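Local structure of acyl-coenzyme A oxidase acox-1.1 (Caenorhabditis elegans, 5K3H) at residues N437-V449 / W524-H538. The protein catalyses the FAD-dependent, oxygen-consuming desaturation of acyl-CoA chains to (2E)-enoyl-CoA, the first step of peroxisomal beta-oxidation, as a homodimer or as a heterodimer with related oxidases. Residues are numbered along the deposited sequence; the frame is centred on the assembly and turned at random.
Sequences NMVMLLQLARYLV and WNKSSVELNRASRLH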
ATOM      1  N   ASN B 437     -13.005   7.431  -4.703  1.00 48.79           N
ATOM      2  CA  ASN B 437     -12.564   7.696  -6.073  1.00 48.33           C
ATOM      3  C   ASN B 437     -13.575   7.262  -7.131  1.00 48.47           C
ATOM      4  O   ASN B 437     -13.634   7.878  -8.201  1.00 48.48           O
ATOM      5  CB  ASN B 437     -11.209   7.017  -6.342  1.00 52.57           C
ATOM      6  CG  ASN B 437     -11.352   5.549  -6.760  1.00 55.17           C
ATOM      7  OD1 ASN B 437     -11.550   5.244  -7.946  1.00 64.14           O
ATOM      8  ND2 ASN B 437     -11.248   4.632  -5.786  1.00 51.54           N
ATOM      9  N   MET B 438     -14.371   6.218  -6.868  1.00 48.59           N
ATOM     10  CA  MET B 438     -15.298   5.736  -7.885  1.00 48.26           C
ATOM     11  C   MET B 438     -16.354   6.778  -8.259  1.00 45.01           C
ATOM     12  O   MET B 438     -16.803   6.808  -9.418  1.00 36.39           O
ATOM     13  CB  MET B 438     -15.958   4.443  -7.419  1.00 46.70           C
ATOM     14  CG  MET B 438     -15.719   3.283  -8.362  1.00 46.83           C
ATOM     15  SD  MET B 438     -13.999   2.919  -8.814  1.00 40.78           S
ATOM     16  CE  MET B 438     -13.823   1.216  -8.274  1.00 43.23           C
ATOM     17  N   VAL B 439     -16.805   7.610  -7.312  1.00 43.81           N
ATOM     18  CA  VAL B 439     -17.786   8.619  -7.724  1.00 45.87           C
ATOM     19  C   VAL B 439     -17.109   9.771  -8.469  1.00 46.16           C
ATOM     20  O   VAL B 439     -17.737  10.406  -9.324  1.00 45.38           O
ATOM     21  CB  VAL B 439     -18.659   9.112  -6.542  1.00 46.99           C
ATOM     22  CG1 VAL B 439     -19.348   7.908  -5.864  1.00 47.51           C
ATOM     23  CG2 VAL B 439     -17.880   9.995  -5.557  1.00 43.62           C
ATOM     24  N   MET B 440     -15.840  10.078  -8.154  1.00 41.31           N
ATOM     25  CA  MET B 440     -15.158  11.108  -8.928  1.00 41.02           C
ATOM     26  C   MET B 440     -15.005  10.680 -10.387  1.00 30.96           C
ATOM     27  O   MET B 440     -15.227  11.493 -11.300  1.00 30.71           O
ATOM     28  CB  MET B 440     -13.800  11.459  -8.323  1.00 51.94           C
ATOM     29  CG  MET B 440     -13.851  12.106  -6.955  1.00 59.86           C
ATOM     30  SD  MET B 440     -12.199  12.486  -6.301  1.00 79.82           S
ATOM     31  CE  MET B 440     -11.615  10.968  -5.537  1.00 78.75           C
ATOM     32  N   LEU B 441     -14.649   9.409 -10.635  1.00 32.72           N
ATOM     33  CA  LEU B 441     -14.471   8.982 -12.020  1.00 32.11           C
ATOM     34  C   LEU B 441     -15.796   8.900 -12.756  1.00 35.43           C
ATOM     35  O   LEU B 441     -15.878   9.279 -13.930  1.00 34.04           O
ATOM     36  CB  LEU B 441     -13.768   7.628 -12.110  1.00 29.37           C
ATOM     37  CG  LEU B 441     -12.284   7.617 -11.816  1.00 28.71           C
ATOM     38  CD1 LEU B 441     -11.831   6.177 -11.772  1.00 28.67           C
ATOM     39  CD2 LEU B 441     -11.506   8.436 -12.843  1.00 29.65           C
ATOM     40  N   LEU B 442     -16.849   8.421 -12.092  1.00 32.76           N
ATOM     41  CA  LEU B 442     -18.132   8.313 -12.781  1.00 34.22           C
ATOM     42  C   LEU B 442     -18.789   9.692 -12.985  1.00 32.37           C
ATOM     43  O   LEU B 442     -19.601   9.853 -13.905  1.00 33.49           O
ATOM     44  CB  LEU B 442     -19.013   7.302 -12.021  1.00 35.81           C
ATOM     45  CG  LEU B 442     -18.690   5.797 -12.247  1.00 35.53           C
ATOM     46  CD1 LEU B 442     -19.461   4.878 -11.324  1.00 35.34           C
ATOM     47  CD2 LEU B 442     -18.991   5.371 -13.667  1.00 31.25           C
ATOM     48  N   GLN B 443     -18.413  10.701 -12.197  1.00 33.69           N
ATOM     49  CA  GLN B 443     -18.813  12.067 -12.512  1.00 32.78           C
ATOM     50  C   GLN B 443     -18.170  12.562 -13.815  1.00 29.16           C
ATOM     51  O   GLN B 443     -18.828  13.223 -14.629  1.00 31.83           O
ATOM     52  CB  GLN B 443     -18.434  12.976 -11.357  1.00 38.49           C
ATOM     53  CG  GLN B 443     -18.669  14.443 -11.602  1.00 47.26           C
ATOM     54  CD  GLN B 443     -18.533  15.208 -10.320  1.00 57.46           C
ATOM     55  OE1 GLN B 443     -17.958  16.303 -10.286  1.00 65.22           O
ATOM     56  NE2 GLN B 443     -19.035  14.619  -9.233  1.00 59.27           N
ATOM     57  N   LEU B 444     -16.879  12.278 -14.026  1.00 30.67           N
ATOM     58  CA  LEU B 444     -16.274  12.545 -15.330  1.00 27.85           C
ATOM     59  C   LEU B 444     -16.924  11.695 -16.418  1.00 26.99           C
ATOM     60  O   LEU B 444     -17.109  12.154 -17.552  1.00 23.57           O
ATOM     61  CB  LEU B 444     -14.759  12.301 -15.269  1.00 27.08           C
ATOM     62  CG  LEU B 444     -13.906  12.335 -16.550  1.00 27.71           C
ATOM     63  CD1 LEU B 444     -14.099  13.619 -17.343  1.00 25.51           C
ATOM     64  CD2 LEU B 444     -12.434  12.162 -16.183  1.00 27.62           C
ATOM     65  N   ALA B 445     -17.278  10.455 -16.091  1.00 26.91           N
ATOM     66  CA  ALA B 445     -17.912   9.582 -17.078  1.00 27.25           C
ATOM     67  C   ALA B 445     -19.195  10.186 -17.630  1.00 27.72           C
ATOM     68  O   ALA B 445     -19.459  10.086 -18.831  1.00 24.34           O
ATOM     69  CB  ALA B 445     -18.207   8.215 -16.464  1.00 28.01           C
ATOM     70  N   ARG B 446     -20.023  10.790 -16.764  1.00 25.78           N
ATOM     71  CA  ARG B 446     -21.261  11.425 -17.224  1.00 28.36           C
ATOM     72  C   ARG B 446     -20.971  12.510 -18.251  1.00 26.41           C
ATOM     73  O   ARG B 446     -21.658  12.607 -19.279  1.00 24.73           O
ATOM     74  CB  ARG B 446     -22.053  11.987 -16.034  1.00 34.04           C
ATOM     75  CG  ARG B 446     -22.617  10.912 -15.093  1.00 38.32           C
ATOM     76  CD  ARG B 446     -23.873  11.376 -14.350  1.00 45.02           C
ATOM     77  NE  ARG B 446     -24.561  10.249 -13.702  1.00 53.36           N
ATOM     78  CZ  ARG B 446     -25.447   9.439 -14.303  1.00 58.56           C
ATOM     79  NH1 ARG B 446     -25.782   9.621 -15.577  1.00 64.48           N
ATOM     80  NH2 ARG B 446     -26.006   8.437 -13.633  1.00 54.11           N
ATOM     81  N   TYR B 447     -19.936  13.314 -17.994  1.00 28.59           N
ATOM     82  CA  TYR B 447     -19.542  14.373 -18.910  1.00 26.83           C
ATOM     83  C   TYR B 447     -18.979  13.824 -20.219  1.00 25.11           C
ATOM     84  O   TYR B 447     -19.200  14.410 -21.282  1.00 24.55           O
ATOM     85  CB  TYR B 447     -18.538  15.282 -18.212  1.00 28.88           C
ATOM     86  CG  TYR B 447     -17.944  16.335 -19.101  1.00 31.52           C
ATOM     87  CD1 TYR B 447     -18.701  17.406 -19.521  1.00 34.84           C
ATOM     88  CD2 TYR B 447     -16.603  16.276 -19.479  1.00 34.31           C
ATOM     89  CE1 TYR B 447     -18.159  18.383 -20.331  1.00 38.32           C
ATOM     90  CE2 TYR B 447     -16.047  17.242 -20.274  1.00 37.26           C
ATOM     91  CZ  TYR B 447     -16.838  18.295 -20.695  1.00 40.56           C
ATOM     92  OH  TYR B 447     -16.313  19.275 -21.498  1.00 51.58           O
ATOM     93  N   LEU B 448     -18.205  12.743 -20.166  1.00 25.86           N
ATOM     94  CA  LEU B 448     -17.708  12.173 -21.418  1.00 25.61           C
ATOM     95  C   LEU B 448     -18.827  11.515 -22.212  1.00 24.93           C
ATOM     96  O   LEU B 448     -18.795  11.526 -23.445  1.00 24.70           O
ATOM     97  CB  LEU B 448     -16.587  11.163 -21.160  1.00 24.78           C
ATOM     98  CG  LEU B 448     -15.239  11.651 -20.626  1.00 24.55           C
ATOM     99  CD1 LEU B 448     -14.410  10.434 -20.305  1.00 24.37           C
ATOM    100  CD2 LEU B 448     -14.524  12.593 -21.591  1.00 23.84           C
ATOM    101  N   VAL B 449     -19.821  10.936 -21.532  1.00 25.85           N
ATOM    102  CA  VAL B 449     -20.960  10.350 -22.233  1.00 26.38           C
ATOM    103  C   VAL B 449     -21.812  11.435 -22.892  1.00 27.64           C
ATOM    104  O   VAL B 449     -22.263  11.277 -24.034  1.00 27.56           O
ATOM    105  CB  VAL B 449     -21.780   9.474 -21.274  1.00 25.58           C
ATOM    106  CG1 VAL B 449     -23.111   9.149 -21.883  1.00 25.37           C
ATOM    107  CG2 VAL B 449     -21.028   8.206 -20.992  1.00 24.81           C
ATOM    108  N   TRP B 524     -26.419   2.094 -16.977  1.00 25.52           N
ATOM    109  CA  TRP B 524     -25.220   2.771 -16.504  1.00 26.46           C
ATOM    110  C   TRP B 524     -24.389   1.850 -15.628  1.00 26.14           C
ATOM    111  O   TRP B 524     -23.177   1.708 -15.829  1.00 27.72           O
ATOM    112  CB  TRP B 524     -25.598   4.026 -15.737  1.00 26.33           C
ATOM    113  CG  TRP B 524     -24.412   4.784 -15.272  1.00 26.49           C
ATOM    114  CD1 TRP B 524     -23.782   4.658 -14.065  1.00 27.44           C
ATOM    115  CD2 TRP B 524     -23.719   5.817 -15.983  1.00 27.45           C
ATOM    116  NE1 TRP B 524     -22.722   5.531 -13.993  1.00 27.91           N
ATOM    117  CE2 TRP B 524     -22.666   6.260 -15.154  1.00 27.77           C
ATOM    118  CE3 TRP B 524     -23.866   6.391 -17.249  1.00 28.00           C
ATOM    119  CZ2 TRP B 524     -21.786   7.259 -15.545  1.00 27.38           C
ATOM    120  CZ3 TRP B 524     -22.991   7.381 -17.631  1.00 27.76           C
ATOM    121  CH2 TRP B 524     -21.970   7.807 -16.787  1.00 27.98           C
ATOM    122  N   ASN B 525     -25.028   1.216 -14.638  1.00 24.20           N
ATOM    123  CA  ASN B 525     -24.318   0.279 -13.770  1.00 23.52           C
ATOM    124  C   ASN B 525     -23.694  -0.869 -14.559  1.00 23.91           C
ATOM    125  O   ASN B 525     -22.559  -1.273 -14.291  1.00 24.31           O
ATOM    126  CB  ASN B 525     -25.266  -0.273 -12.709  1.00 23.32           C
ATOM    127  CG  ASN B 525     -24.544  -1.134 -11.686  1.00 24.37           C
ATOM    128  OD1 ASN B 525     -23.368  -0.892 -11.363  1.00 23.23           O
ATOM    129  ND2 ASN B 525     -25.237  -2.152 -11.173  1.00 25.97           N
ATOM    130  N   LYS B 526     -24.429  -1.430 -15.516  1.00 24.88           N
ATOM    131  CA  LYS B 526     -23.882  -2.543 -16.273  1.00 26.15           C
ATOM    132  C   LYS B 526     -22.710  -2.131 -17.145  1.00 24.22           C
ATOM    133  O   LYS B 526     -21.990  -3.013 -17.618  1.00 22.14           O
ATOM    134  CB  LYS B 526     -24.962  -3.191 -17.138  1.00 28.43           C
ATOM    135  CG  LYS B 526     -25.958  -4.046 -16.381  1.00 30.27           C
ATOM    136  CD  LYS B 526     -26.828  -4.807 -17.354  1.00 32.72           C
ATOM    137  CE  LYS B 526     -27.770  -5.746 -16.621  1.00 37.00           C
ATOM    138  NZ  LYS B 526     -28.585  -6.578 -17.579  1.00 39.60           N
ATOM    139  N   SER B 527     -22.498  -0.823 -17.346  1.00 24.90           N
ATOM    140  CA  SER B 527     -21.423  -0.283 -18.167  1.00 23.43           C
ATOM    141  C   SER B 527     -20.321   0.388 -17.363  1.00 22.71           C
ATOM    142  O   SER B 527     -19.338   0.844 -17.960  1.00 21.51           O
ATOM    143  CB  SER B 527     -21.992   0.754 -19.135  1.00 23.50           C
ATOM    144  OG  SER B 527     -23.061   0.228 -19.886  1.00 23.10           O
ATOM    145  N   SER B 528     -20.435   0.420 -16.030  1.00 22.53           N
ATOM    146  CA  SER B 528     -19.696   1.397 -15.229  1.00 22.08           C
ATOM    147  C   SER B 528     -18.192   1.138 -15.228  1.00 21.85           C
ATOM    148  O   SER B 528     -17.411   2.098 -15.200  1.00 21.97           O
ATOM    149  CB  SER B 528     -20.256   1.441 -13.799  1.00 21.61           C
ATOM    150  OG  SER B 528     -20.355   0.149 -13.221  1.00 21.55           O
ATOM    151  N   VAL B 529     -17.763  -0.134 -15.309  1.00 21.18           N
ATOM    152  CA  VAL B 529     -16.328  -0.433 -15.358  1.00 21.37           C
ATOM    153  C   VAL B 529     -15.722   0.080 -16.655  1.00 21.99           C
ATOM    154  O   VAL B 529     -14.626   0.639 -16.666  1.00 23.77           O
ATOM    155  CB  VAL B 529     -16.069  -1.941 -15.203  1.00 22.45           C
ATOM    156  CG1 VAL B 529     -14.600  -2.237 -15.402  1.00 22.67           C
ATOM    157  CG2 VAL B 529     -16.528  -2.439 -13.879  1.00 23.90           C
ATOM    158  N   GLU B 530     -16.402  -0.145 -17.777  1.00 22.60           N
ATOM    159  CA  GLU B 530     -15.930   0.398 -19.048  1.00 23.50           C
ATOM    160  C   GLU B 530     -15.966   1.920 -19.038  1.00 24.35           C
ATOM    161  O   GLU B 530     -15.112   2.563 -19.650  1.00 24.31           O
ATOM    162  CB  GLU B 530     -16.781  -0.145 -20.213  1.00 23.28           C
ATOM    163  CG  GLU B 530     -16.686  -1.663 -20.428  1.00 24.02           C
ATOM    164  CD  GLU B 530     -15.318  -2.140 -20.909  1.00 25.87           C
ATOM    165  OE1 GLU B 530     -14.750  -1.504 -21.798  1.00 28.08           O
ATOM    166  OE2 GLU B 530     -14.802  -3.160 -20.415  1.00 28.20           O
ATOM    167  N   LEU B 531     -16.956   2.512 -18.370  1.00 21.43           N
ATOM    168  CA  LEU B 531     -17.066   3.965 -18.342  1.00 22.25           C
ATOM    169  C   LEU B 531     -15.930   4.587 -17.549  1.00 22.35           C
ATOM    170  O   LEU B 531     -15.426   5.649 -17.913  1.00 22.57           O
ATOM    171  CB  LEU B 531     -18.415   4.375 -17.750  1.00 23.42           C
ATOM    172  CG  LEU B 531     -19.704   4.079 -18.537  1.00 23.78           C
ATOM    173  CD1 LEU B 531     -20.953   4.179 -17.626  1.00 25.14           C
ATOM    174  CD2 LEU B 531     -19.819   5.016 -19.745  1.00 23.46           C
ATOM    175  N   ASN B 532     -15.509   3.939 -16.457  1.00 24.65           N
ATOM    176  CA  ASN B 532     -14.389   4.459 -15.676  1.00 24.30           C
ATOM    177  C   ASN B 532     -13.073   4.363 -16.426  1.00 23.77           C
ATOM    178  O   ASN B 532     -12.218   5.251 -16.298  1.00 23.73           O
ATOM    179  CB  ASN B 532     -14.259   3.715 -14.355  1.00 23.82           C
ATOM    180  CG  ASN B 532     -15.153   4.258 -13.312  1.00 23.43           C
ATOM    181  OD1 ASN B 532     -15.877   5.225 -13.538  1.00 22.79           O
ATOM    182  ND2 ASN B 532     -15.075   3.685 -12.131  1.00 24.05           N
ATOM    183  N   ARG B 533     -12.872   3.271 -17.176  1.00 19.47           N
ATOM    184  CA  ARG B 533     -11.678   3.151 -18.005  1.00 19.83           C
ATOM    185  C   ARG B 533     -11.533   4.358 -18.924  1.00 19.58           C
ATOM    186  O   ARG B 533     -10.429   4.890 -19.098  1.00 20.56           O
ATOM    187  CB  ARG B 533     -11.732   1.850 -18.812  1.00 21.38           C
ATOM    188  CG  ARG B 533     -11.504   0.598 -17.975  1.00 23.12           C
ATOM    189  CD  ARG B 533     -11.686  -0.725 -18.751  1.00 27.43           C
ATOM    190  NE  ARG B 533     -11.350  -1.848 -17.864  1.00 31.21           N
ATOM    191  CZ  ARG B 533     -11.776  -3.096 -18.005  1.00 36.38           C
ATOM    192  NH1 ARG B 533     -12.570  -3.422 -19.018  1.00 43.77           N
ATOM    193  NH2 ARG B 533     -11.416  -4.020 -17.122  1.00 44.04           N
ATOM    194  N   ALA B 534     -12.646   4.816 -19.502  1.00 20.94           N
ATOM    195  CA  ALA B 534     -12.617   5.978 -20.379  1.00 19.98           C
ATOM    196  C   ALA B 534     -12.222   7.241 -19.625  1.00 20.30           C
ATOM    197  O   ALA B 534     -11.474   8.082 -20.149  1.00 20.67           O
ATOM    198  CB  ALA B 534     -13.981   6.152 -21.023  1.00 19.69           C
ATOM    199  N   SER B 535     -12.745   7.409 -18.406  1.00 20.78           N
ATOM    200  CA  SER B 535     -12.447   8.601 -17.622  1.00 20.76           C
ATOM    201  C   SER B 535     -10.965   8.673 -17.276  1.00 21.18           C
ATOM    202  O   SER B 535     -10.369   9.759 -17.264  1.00 21.39           O
ATOM    203  CB  SER B 535     -13.303   8.609 -16.351  1.00 20.96           C
ATOM    204  OG  SER B 535     -14.676   8.425 -16.650  1.00 20.94           O
ATOM    205  N   ARG B 536     -10.363   7.521 -16.965  1.00 19.20           N
ATOM    206  CA  ARG B 536      -8.932   7.452 -16.666  1.00 19.72           C
ATOM    207  C   ARG B 536      -8.071   7.757 -17.895  1.00 19.67           C
ATOM    208  O   ARG B 536      -7.072   8.476 -17.805  1.00 19.69           O
ATOM    209  CB  ARG B 536      -8.589   6.066 -16.110  1.00 20.63           C
ATOM    210  CG  ARG B 536      -9.166   5.790 -14.738  1.00 22.35           C
ATOM    211  CD  ARG B 536      -8.521   4.567 -14.090  1.00 23.75           C
ATOM    212  NE  ARG B 536      -9.332   4.044 -13.001  1.00 27.38           N
ATOM    213  CZ  ARG B 536     -10.165   3.016 -13.116  1.00 28.28           C
ATOM    214  NH1 ARG B 536     -10.256   2.384 -14.272  1.00 28.38           N
ATOM    215  NH2 ARG B 536     -10.896   2.615 -12.080  1.00 31.31           N
ATOM    216  N   LEU B 537      -8.399   7.166 -19.045  1.00 20.69           N
ATOM    217  CA  LEU B 537      -7.604   7.439 -20.239  1.00 20.05           C
ATOM    218  C   LEU B 537      -7.658   8.920 -20.596  1.00 18.80           C
ATOM    219  O   LEU B 537      -6.649   9.520 -20.968  1.00 18.98           O
ATOM    220  CB  LEU B 537      -8.089   6.560 -21.395  1.00 19.95           C
ATOM    221  CG  LEU B 537      -7.845   5.048 -21.241  1.00 20.25           C
ATOM    222  CD1 LEU B 537      -8.600   4.276 -22.286  1.00 19.96           C
ATOM    223  CD2 LEU B 537      -6.345   4.722 -21.331  1.00 20.37           C
ATOM    224  N   HIS B 538      -8.828   9.528 -20.461  1.00 20.54           N
ATOM    225  CA  HIS B 538      -8.966  10.949 -20.739  1.00 19.83           C
ATOM    226  C   HIS B 538      -8.113  11.773 -19.779  1.00 19.88           C
ATOM    227  O   HIS B 538      -7.400  12.702 -20.196  1.00 19.06           O
ATOM    228  CB  HIS B 538     -10.447  11.308 -20.644  1.00 19.67           C
ATOM    229  CG  HIS B 538     -10.723  12.772 -20.683  1.00 19.64           C
ATOM    230  ND1 HIS B 538     -10.840  13.473 -21.868  1.00 19.54           N
ATOM    231  CD2 HIS B 538     -10.961  13.661 -19.686  1.00 19.28           C
ATOM    232  CE1 HIS B 538     -11.113  14.737 -21.595  1.00 19.58           C
ATOM    233  NE2 HIS B 538     -11.198  14.875 -20.281  1.00 19.57           N
TER
HETATM  234  O   HOH W   1      -9.930   3.457  -9.340  1.00 43.18           O
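Trp524 of helix 520-553 carries its indole into a hollow of helix 437-456 walled by Leu442, Ala445, Arg446 and Val449, a knob-into-hole fit. A chi1 of -178°, which puts CG opposite the backbone N, sends the indole toward that helix, where its edge meets the backbone, Trp524 CH2 3.8 Å from Ala445 C. The guanidinium of Arg446 lies flat over one ring face, planes 11° apart and CZ 4.2 Å from the centroid of the Trp524 six-membered ring, a cation-pi stack suited to arginine's planar charge; Leu531 CD1, from Trp524's own helix, covers the opposite face. Replacing Trp524 by alanine is likely to open a gap between Leu442 and Val449 and leave the Arg446 guanidinium without its stacking partner, free to turn. Leu442 in turn is a knob among Trp524, Ser528, Leu531 and Asn532.

Where the helices come closest, the residues are small: Ala445, and Ser535, which sits among Leu441, Leu444, Ala445 and Leu448. Ser535 OG is 3.1 Å from both Leu441 O and Leu531 O, so one proton has two possible acceptors. Leu448 CD2 makes a CH-pi contact over the face of His538, whose ND1 hydrogen-bonds with Tyr469 OH, which probably helps fix the ring. Toward the start of helix 437-456, Leu441 CD1 packs against Arg536 NE, and a water links Arg536 NH2 to Asn437 OD1.

Phe510 of helix 489-515 meets the Trp524 ring edge-to-face. With segments 437-449 and 524-538 crossing at 84°, the C-alpha1 and C-terminal helical regions of the acyl-CoA oxidase fold join beside the ATP-binding site shared between the subunits, to which Arg533, Ala534, Ser535 and Arg536 contribute.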